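Local coordinates for probable secreted solute-binding lipoprotein (Streptomyces coelicolor, PDB 3I3V) that probably acts as the extracellular solute-binding lipoprotein of a membrane transport system, capturing a solute not yet identified, at residues 18-21 against 22-25; 29-32 against 33-36; 71-74 against 75-78; 227-230 against 231-234. One frame throughout, in Å; residues are numbered along the deposited sequence.

Contact 1. Residues 18-21 against 22-25; sequences TTAP and GSPT
A type II beta turn from Ala20 to Ser23 delivers the chain into the first turn of helix 23-36, and Gly22 is both the third residue of that turn and the N-cap of the helix. The closing bond is the backbone one, Ser23 N to Ala20 O at 3.1 Å. A second donor doubles it: the hydroxyl Ser23 OG gives its hydrogen to the same Ala20 O at 2.6 Å, and the two approach from one face of the carbonyl plane, the hydroxyl tilted 27° out of it. With OG beside its own backbone N and anti to the carbonyl carbon (chi1 -72°), the side chain folds back over the turn instead of following the helix. Pro21 takes the second position of the turn with its fixed phi, while Gly22 turns at a positive phi of 91°, where a CB would lie 2.5 Å from Pro21 O. Gly17 N, also bonded to Ser23 OG, ties in the loop that follows strand 9-14. Replacing Ser23 with an alanine would probably leave Ala20 O with one donor fewer and Gly17 N without this partner, letting the loop turn more freely on the helix end. Farther along, Thr25 packs on Arg318, Phe319, Glu322 and Ser323, so the turn closes the loop between strand 9-14 and helix 23-36, which is backed by helix 313-323.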
loop_
_atom_site.group_PDB
_atom_site.type_symbol
_atom_site.label_atom_id
_atom_site.label_comp_id
_atom_site.label_asym_id
_atom_site.label_seq_id
_atom_site.Cartn_x
_atom_site.Cartn_y
_atom_site.Cartn_z
ATOM N N THR C 18 -16.876 -34.608 -45.129
ATOM C CA THR C 18 -16.492 -35.291 -46.356
ATOM C C THR C 18 -16.317 -34.325 -47.525
ATOM O O THR C 18 -15.272 -33.687 -47.647
ATOM C CB THR C 18 -17.514 -36.377 -46.741
ATOM O OG1 THR C 18 -18.841 -35.833 -46.697
ATOM C CG2 THR C 18 -17.405 -37.560 -45.784
ATOM N N THR C 19 -17.340 -34.197 -48.361
ATOM C CA THR C 19 -17.273 -33.333 -49.540
ATOM C C THR C 19 -17.618 -31.865 -49.313
ATOM O O THR C 19 -17.209 -31.004 -50.091
ATOM C CB THR C 19 -18.196 -33.858 -50.662
ATOM O OG1 THR C 19 -19.561 -33.847 -50.209
ATOM C CG2 THR C 19 -17.802 -35.281 -51.049
ATOM N N ALA C 20 -18.376 -31.574 -48.266
ATOM C CA ALA C 20 -18.761 -30.197 -47.999
ATOM C C ALA C 20 -17.535 -29.296 -47.831
ATOM O O ALA C 20 -16.522 -29.705 -47.272
ATOM C CB ALA C 20 -19.626 -30.144 -46.758
ATOM N N PRO C 21 -17.603 -28.060 -48.342
ATOM C CA PRO C 21 -16.472 -27.132 -48.216
ATOM C C PRO C 21 -16.175 -26.850 -46.742
ATOM O O PRO C 21 -17.095 -26.684 -45.932
ATOM C CB PRO C 21 -16.963 -25.888 -48.957
ATOM C CG PRO C 21 -17.886 -26.461 -49.996
ATOM C CD PRO C 21 -18.650 -27.499 -49.213
ATOM N N GLY C 22 -14.888 -26.786 -46.404
ATOM C CA GLY C 22 -14.489 -26.552 -45.029
ATOM C C GLY C 22 -14.305 -27.845 -44.241
ATOM O O GLY C 22 -13.829 -27.820 -43.106
ATOM N N SER C 23 -14.690 -28.975 -44.833
ATOM C CA SER C 23 -14.557 -30.267 -44.172
ATOM C C SER C 23 -13.139 -30.557 -43.693
ATOM O O SER C 23 -12.950 -30.963 -42.551
ATOM C CB SER C 23 -15.010 -31.400 -45.099
ATOM O OG SER C 23 -16.419 -31.404 -45.275
ATOM N N PRO C 24 -12.121 -30.362 -44.559
ATOM C CA PRO C 24 -10.731 -30.623 -44.161
ATOM C C PRO C 24 -10.341 -29.874 -42.891
ATOM O O PRO C 24 -9.795 -30.446 -41.955
ATOM C CB PRO C 24 -9.926 -30.149 -45.374
ATOM C CG PRO C 24 -10.876 -30.400 -46.528
ATOM C CD PRO C 24 -12.186 -29.897 -45.958
ATOM N N THR C 25 -10.624 -28.582 -42.861
ATOM C CA THR C 25 -10.289 -27.780 -41.699
ATOM C C THR C 25 -11.172 -28.096 -40.490
ATOM O O THR C 25 -10.736 -27.916 -39.343
ATOM C CB THR C 25 -10.370 -26.303 -42.041
ATOM O OG1 THR C 25 -9.602 -26.069 -43.229
ATOM C CG2 THR C 25 -9.808 -25.467 -40.909
#

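Contact 2. Residues 29-32 against 33-36; sequences AVDR and FREE
Arg32 reaches down one side of its helix to two acids at once, its NH1 meeting Glu35 OE1 and its NE meeting Glu36 OE2, each at 3.0 Å, in a salt-bridge network. The approaches differ. Glu35 comes to the edge of the guanidinium, near its plane, whereas Glu36 lays CG over one face, 3.7 Å above it, and its carboxylate is turned 79° from the guanidinium. A bend at chi2 (-70°) brings the arginine chain back toward the later turn, so that CD also rests against Glu36 OE2. Elsewhere on the same helix, Arg34 NH1 makes a salt bridge to Asp31 OD1 at 3.1 Å, weak as a hydrogen bond; the two side chains lie alongside each other, pointing the same way, with the carboxylate and guanidinium planes 23° apart and Val30 CG1 against one face of the guanidinium. Under these pairs lies the alpha-helical i to i+4 ladder, from Phe33 N to Ala29 O at 2.8 Å down to Glu36 N and Arg32 O.

The second shell fixes the ends. Arg34 NH2 bonds to Ile42 O of strand 41-46, and Glu36 OE2 also pairs with Arg312. Phe33 meets Phe306 and Phe309 edge-to-face, which seats the helix of this beta-alpha-beta unit on helix 300-310. Arg32 and Glu36 also pack on Arg32 and Asp314 of the second subunit.

Glu36 OE2, shared by two guanidinium groups, is probably kept strongly ionised, and its negative charge is likely to offset the approach of two Arg32 side chains across the subunit boundary.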
loop_
_atom_site.group_PDB
_atom_site.type_symbol
_atom_site.label_atom_id
_atom_site.label_comp_id
_atom_site.label_asym_id
_atom_site.label_seq_id
_atom_site.Cartn_x
_atom_site.Cartn_y
_atom_site.Cartn_z
ATOM N N ALA C 29 -9.818 -29.244 -36.805
ATOM C CA ALA C 29 -10.236 -28.523 -35.608
ATOM C C ALA C 29 -10.749 -29.506 -34.562
ATOM O O ALA C 29 -10.461 -29.351 -33.382
ATOM C CB ALA C 29 -11.313 -27.493 -35.941
ATOM N N VAL C 30 -11.499 -30.520 -34.996
ATOM C CA VAL C 30 -12.028 -31.537 -34.082
ATOM C C VAL C 30 -10.895 -32.266 -33.369
ATOM O O VAL C 30 -10.933 -32.451 -32.159
ATOM C CB VAL C 30 -12.888 -32.604 -34.824
ATOM C CG1 VAL C 30 -13.091 -33.825 -33.935
ATOM C CG2 VAL C 30 -14.239 -32.024 -35.202
ATOM N N ASP C 31 -9.887 -32.676 -34.135
ATOM C CA ASP C 31 -8.746 -33.392 -33.579
ATOM C C ASP C 31 -7.914 -32.489 -32.688
ATOM O O ASP C 31 -7.299 -32.952 -31.734
ATOM C CB ASP C 31 -7.893 -33.967 -34.699
ATOM C CG ASP C 31 -8.686 -34.872 -35.610
ATOM O OD1 ASP C 31 -9.459 -35.705 -35.084
ATOM O OD2 ASP C 31 -8.536 -34.753 -36.843
ATOM N N ARG C 32 -7.903 -31.199 -32.991
ATOM C CA ARG C 32 -7.159 -30.262 -32.169
ATOM C C ARG C 32 -7.923 -30.147 -30.847
ATOM O O ARG C 32 -7.326 -30.177 -29.771
ATOM C CB ARG C 32 -7.050 -28.897 -32.863
ATOM C CG ARG C 32 -5.931 -27.999 -32.328
ATOM C CD ARG C 32 -6.208 -27.477 -30.916
ATOM N NE ARG C 32 -5.015 -26.909 -30.276
ATOM C CZ ARG C 32 -3.934 -27.614 -29.940
ATOM N NH1 ARG C 32 -3.887 -28.915 -30.181
ATOM N NH2 ARG C 32 -2.896 -27.024 -29.360
ATOM N N PHE C 33 -9.248 -30.027 -30.937
ATOM C CA PHE C 33 -10.100 -29.933 -29.754
ATOM C C PHE C 33 -9.868 -31.141 -28.858
ATOM O O PHE C 33 -9.815 -31.017 -27.640
ATOM C CB PHE C 33 -11.577 -29.895 -30.152
ATOM C CG PHE C 33 -12.514 -29.938 -28.984
ATOM C CD1 PHE C 33 -12.913 -28.771 -28.359
ATOM C CD2 PHE C 33 -12.964 -31.151 -28.484
ATOM C CE1 PHE C 33 -13.750 -28.806 -27.243
ATOM C CE2 PHE C 33 -13.798 -31.199 -27.367
ATOM C CZ PHE C 33 -14.191 -30.024 -26.746
ATOM N N ARG C 34 -9.754 -32.317 -29.464
ATOM C CA ARG C 34 -9.510 -33.529 -28.692
ATOM C C ARG C 34 -8.183 -33.423 -27.942
ATOM O O ARG C 34 -8.120 -33.722 -26.745
ATOM C CB ARG C 34 -9.494 -34.749 -29.610
ATOM C CG ARG C 34 -10.862 -35.343 -29.889
ATOM C CD ARG C 34 -10.758 -36.316 -31.034
ATOM N NE ARG C 34 -11.991 -37.044 -31.282
ATOM C CZ ARG C 34 -12.307 -37.576 -32.457
ATOM N NH1 ARG C 34 -11.481 -37.446 -33.486
ATOM N NH2 ARG C 34 -13.435 -38.259 -32.597
ATOM N N GLU C 35 -7.132 -32.994 -28.645
ATOM C CA GLU C 35 -5.810 -32.839 -28.036
ATOM C C GLU C 35 -5.911 -31.918 -26.833
ATOM O O GLU C 35 -5.227 -32.120 -25.830
ATOM C CB GLU C 35 -4.801 -32.255 -29.040
ATOM C CG GLU C 35 -4.418 -33.187 -30.182
ATOM C CD GLU C 35 -3.414 -32.563 -31.153
ATOM O OE1 GLU C 35 -3.692 -31.482 -31.704
ATOM O OE2 GLU C 35 -2.344 -33.159 -31.374
ATOM N N GLU C 36 -6.773 -30.910 -26.934
ATOM C CA GLU C 36 -6.961 -29.951 -25.850
ATOM C C GLU C 36 -7.760 -30.491 -24.672
ATOM O O GLU C 36 -7.486 -30.152 -23.525
ATOM C CB GLU C 36 -7.640 -28.683 -26.366
ATOM C CG GLU C 36 -6.697 -27.702 -27.029
ATOM C CD GLU C 36 -7.372 -26.393 -27.347
ATOM O OE1 GLU C 36 -8.303 -26.028 -26.603
ATOM O OE2 GLU C 36 -6.966 -25.723 -28.322
#

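Contact 3. Residues 71-74 against 75-78; sequences NLYD and KTLA
Thr76 OG1 sits in the bend of the chain after strand 67-70 and works in both directions: it donates to Asn71 O at 2.9 Å, in the carbonyl plane and on a lone pair, and accepts from Tyr73 N at 3.2 Å along a nearly straight bond (N-H...O 167°). Its position between the backbone N and the carbonyl carbon (chi1 65°) points the hydroxyl back at the backbone of residues 71-73, while CG2 touches Tyr73 CE1 at 3.6 Å. Leu77 N closes the turn on Tyr73 O at 2.9 Å, and residues 75-78 begin to coil. Beside this core Leu72 and Leu77 cross at about a right angle, their CD1 atoms 3.3 Å apart, closer than usual for carbons, so the exact placing of Leu77, whose torsions are unusual, is doubtful. Leu72 and Thr76 also lie against Trp291 of strand 289-292. Exchanging Thr76 for a valine would probably leave Asn71 O without this donor and Tyr73 N without an acceptor, so that the bend is less firmly set.

The other side is looser. Asp74 is exposed, its OD1 standing 6.8 Å from Lys75 NZ. Lys75 CB rests near Tyr73 CE2 at 3.9 Å, alongside the ring, and both residues touch Ala52 of helix 51-60.

One hydroxyl thus serves a backbone carbonyl and a backbone N-H together, whereas the charge of Lys75 is met outside the turn, by Glu56.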
loop_
_atom_site.group_PDB
_atom_site.type_symbol
_atom_site.label_atom_id
_atom_site.label_comp_id
_atom_site.label_asym_id
_atom_site.label_seq_id
_atom_site.Cartn_x
_atom_site.Cartn_y
_atom_site.Cartn_z
ATOM N N ASN C 71 -27.060 -25.121 -42.281
ATOM C CA ASN C 71 -27.301 -23.766 -42.719
ATOM C C ASN C 71 -28.749 -23.411 -42.408
ATOM O O ASN C 71 -29.494 -24.222 -41.850
ATOM C CB ASN C 71 -27.026 -23.617 -44.220
ATOM C CG ASN C 71 -27.896 -24.538 -45.076
ATOM O OD1 ASN C 71 -28.356 -24.153 -46.163
ATOM N ND2 ASN C 71 -28.108 -25.761 -44.603
ATOM N N LEU C 72 -29.136 -22.193 -42.767
ATOM C CA LEU C 72 -30.482 -21.716 -42.523
ATOM C C LEU C 72 -31.289 -21.757 -43.807
ATOM O O LEU C 72 -31.032 -20.994 -44.739
ATOM C CB LEU C 72 -30.457 -20.281 -41.988
ATOM C CG LEU C 72 -31.846 -19.766 -41.594
ATOM C CD1 LEU C 72 -32.329 -20.551 -40.374
ATOM C CD2 LEU C 72 -31.803 -18.274 -41.291
ATOM N N TYR C 73 -32.257 -22.662 -43.858
ATOM C CA TYR C 73 -33.120 -22.767 -45.020
ATOM C C TYR C 73 -34.497 -23.226 -44.558
ATOM O O TYR C 73 -34.698 -23.521 -43.378
ATOM C CB TYR C 73 -32.540 -23.737 -46.058
ATOM C CG TYR C 73 -32.562 -25.200 -45.675
ATOM C CD1 TYR C 73 -31.716 -25.704 -44.682
ATOM C CD2 TYR C 73 -33.424 -26.090 -46.319
ATOM C CE1 TYR C 73 -31.729 -27.068 -44.342
ATOM C CE2 TYR C 73 -33.450 -27.440 -45.990
ATOM C CZ TYR C 73 -32.604 -27.928 -45.008
ATOM O OH TYR C 73 -32.619 -29.272 -44.714
ATOM N N ASP C 74 -35.436 -23.290 -45.495
ATOM C CA ASP C 74 -36.818 -23.675 -45.210
ATOM C C ASP C 74 -37.059 -24.561 -43.985
ATOM O O ASP C 74 -37.721 -24.145 -43.033
ATOM C CB ASP C 74 -37.439 -24.351 -46.437
ATOM C CG ASP C 74 -38.933 -24.575 -46.277
ATOM O OD1 ASP C 74 -39.370 -25.750 -46.309
ATOM O OD2 ASP C 74 -39.667 -23.571 -46.112
ATOM N N LYS C 75 -36.532 -25.781 -44.012
ATOM C CA LYS C 75 -36.728 -26.717 -42.911
ATOM C C LYS C 75 -36.182 -26.294 -41.544
ATOM O O LYS C 75 -36.915 -26.321 -40.558
ATOM C CB LYS C 75 -36.166 -28.093 -43.289
ATOM C CG LYS C 75 -36.392 -29.159 -42.232
ATOM C CD LYS C 75 -36.302 -30.577 -42.807
ATOM C CE LYS C 75 -37.639 -31.058 -43.302
ATOM N NZ LYS C 75 -38.620 -31.077 -42.186
ATOM N N THR C 76 -34.909 -25.907 -41.474
ATOM C CA THR C 76 -34.313 -25.510 -40.197
ATOM C C THR C 76 -34.861 -24.174 -39.720
ATOM O O THR C 76 -34.657 -23.781 -38.582
ATOM C CB THR C 76 -32.750 -25.430 -40.278
ATOM O OG1 THR C 76 -32.348 -24.386 -41.176
ATOM C CG2 THR C 76 -32.176 -26.760 -40.762
ATOM N N LEU C 77 -35.577 -23.491 -40.601
ATOM C CA LEU C 77 -36.176 -22.204 -40.290
ATOM C C LEU C 77 -37.342 -22.417 -39.310
ATOM O O LEU C 77 -37.789 -21.485 -38.643
ATOM C CB LEU C 77 -36.686 -21.585 -41.589
ATOM C CG LEU C 77 -36.491 -20.118 -41.972
ATOM C CD1 LEU C 77 -35.307 -19.501 -41.276
ATOM C CD2 LEU C 77 -36.322 -20.061 -43.488
ATOM N N ALA C 78 -37.810 -23.658 -39.225
ATOM C CA ALA C 78 -38.931 -24.015 -38.359
ATOM C C ALA C 78 -38.528 -24.666 -37.040
ATOM O O ALA C 78 -39.385 -24.926 -36.203
ATOM C CB ALA C 78 -39.882 -24.955 -39.105
#

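Contact 4. Residues 227-230 against 231-234; sequences GLTS and DSMT
The flat groups that meet between Ser230 and Thr234 are peptide planes, not rings: Thr234 N approaches Ser230 O at 2.9 Å, tilted 32° from the carbonyl plane, and Thr234 OG1 adds a weak bond to the same oxygen. They lie in the first turn of helix 230-238, which starts with a capping box formed by Thr229, the N-cap, and Ser232, three residues on. Nearby, the Asp231 carboxylate receives a water at OD1. Within the box, Thr229 N donates to Ser232 OG at 3.1 Å (N-H...O 158°), and Thr229 OG1 accepts a weak bond from Asp231 N at 3.3 Å. That hydroxyl lies between the backbone N and the carbonyl carbon (chi1 62°), facing the first turn. Leu228 CB touches Ser232 CB at 3.8 Å. The surroundings extend the cap: Ser230 N bonds to Asp171 OD2, Leu228 pairs with Asn170 through backbone bonds, and Met233, a selenomethionine, lies on Thr173 of helix 172-182. Met233 N closes the first turn of the helix on Thr229 O, 2.8 Å away.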
loop_
_atom_site.group_PDB
_atom_site.type_symbol
_atom_site.label_atom_id
_atom_site.label_comp_id
_atom_site.label_asym_id
_atom_site.label_seq_id
_atom_site.Cartn_x
_atom_site.Cartn_y
_atom_site.Cartn_z
ATOM N N GLY C 227 -29.369 -19.815 -71.935
ATOM C CA GLY C 227 -29.235 -21.258 -71.902
ATOM C C GLY C 227 -27.962 -21.751 -71.238
ATOM O O GLY C 227 -27.727 -22.956 -71.177
ATOM N N LEU C 228 -27.139 -20.836 -70.732
ATOM C CA LEU C 228 -25.883 -21.215 -70.077
ATOM C C LEU C 228 -26.086 -21.720 -68.646
ATOM O O LEU C 228 -27.143 -21.528 -68.052
ATOM C CB LEU C 228 -24.909 -20.028 -70.072
ATOM C CG LEU C 228 -24.596 -19.417 -71.443
ATOM C CD1 LEU C 228 -23.622 -18.250 -71.287
ATOM C CD2 LEU C 228 -24.014 -20.488 -72.354
ATOM N N THR C 229 -25.057 -22.367 -68.106
ATOM C CA THR C 229 -25.094 -22.904 -66.752
ATOM C C THR C 229 -23.835 -22.511 -65.994
ATOM O O THR C 229 -22.904 -21.933 -66.563
ATOM C CB THR C 229 -25.150 -24.438 -66.755
ATOM O OG1 THR C 229 -23.962 -24.952 -67.371
ATOM C CG2 THR C 229 -26.369 -24.929 -67.511
ATOM N N SER C 230 -23.809 -22.836 -64.707
ATOM C CA SER C 230 -22.663 -22.536 -63.873
ATOM C C SER C 230 -21.394 -23.129 -64.511
ATOM O O SER C 230 -20.303 -22.571 -64.385
ATOM C CB SER C 230 -22.876 -23.117 -62.474
ATOM O OG SER C 230 -21.972 -22.539 -61.548
ATOM N N ASP C 231 -21.540 -24.254 -65.203
ATOM C CA ASP C 231 -20.391 -24.881 -65.847
ATOM C C ASP C 231 -19.939 -24.075 -67.048
ATOM O O ASP C 231 -18.742 -23.896 -67.261
ATOM C CB ASP C 231 -20.719 -26.305 -66.298
ATOM C CG ASP C 231 -20.976 -27.232 -65.136
ATOM O OD1 ASP C 231 -20.209 -27.177 -64.149
ATOM O OD2 ASP C 231 -21.940 -28.021 -65.216
ATOM N N SER C 232 -20.902 -23.606 -67.837
ATOM C CA SER C 232 -20.612 -22.801 -69.019
ATOM C C SER C 232 -19.886 -21.544 -68.558
ATOM O O SER C 232 -18.872 -21.145 -69.125
ATOM C CB SER C 232 -21.910 -22.396 -69.717
ATOM O OG SER C 232 -22.801 -23.490 -69.833
HETATM N N MSE C 233 -20.433 -20.930 -67.515
HETATM C CA MSE C 233 -19.887 -19.718 -66.922
HETATM C C MSE C 233 -18.457 -19.932 -66.444
HETATM O O MSE C 233 -17.535 -19.215 -66.838
HETATM C CB MSE C 233 -20.766 -19.305 -65.746
HETATM C CG MSE C 233 -20.327 -18.071 -65.015
HETATM SE SE MSE C 233 -21.533 -17.718 -63.540
HETATM C CE MSE C 233 -20.592 -18.734 -62.138
ATOM N N THR C 234 -18.293 -20.923 -65.577
ATOM C CA THR C 234 -16.999 -21.279 -65.018
ATOM C C THR C 234 -15.967 -21.575 -66.111
ATOM O O THR C 234 -14.802 -21.203 -65.990
ATOM C CB THR C 234 -17.149 -22.497 -64.096
ATOM O OG1 THR C 234 -17.678 -22.063 -62.839
ATOM C CG2 THR C 234 -15.814 -23.203 -63.890
HETATM O O HOH W 1 -19.789 -25.218 -61.774
#

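Taken in chain order, the four contacts follow one another without overlap, and each is a local device at or along a helix or bend. Contacts 1 and 2 share helix 23-36, their centres about 16 Å apart, one at its start and the other at its end. Contact 3 follows strand 67-70 of the same four-stranded sheet that holds strands 9-14 and 41-46; its centre is about 21 Å from that of contact 1. Contact 4 precedes strand 242-246 of the other, seven-stranded sheet, with its centre about 40 Å from that of contact 2. The set therefore samples both sheet regions of a fold consistent with the two-lobed periplasmic-binding-protein type.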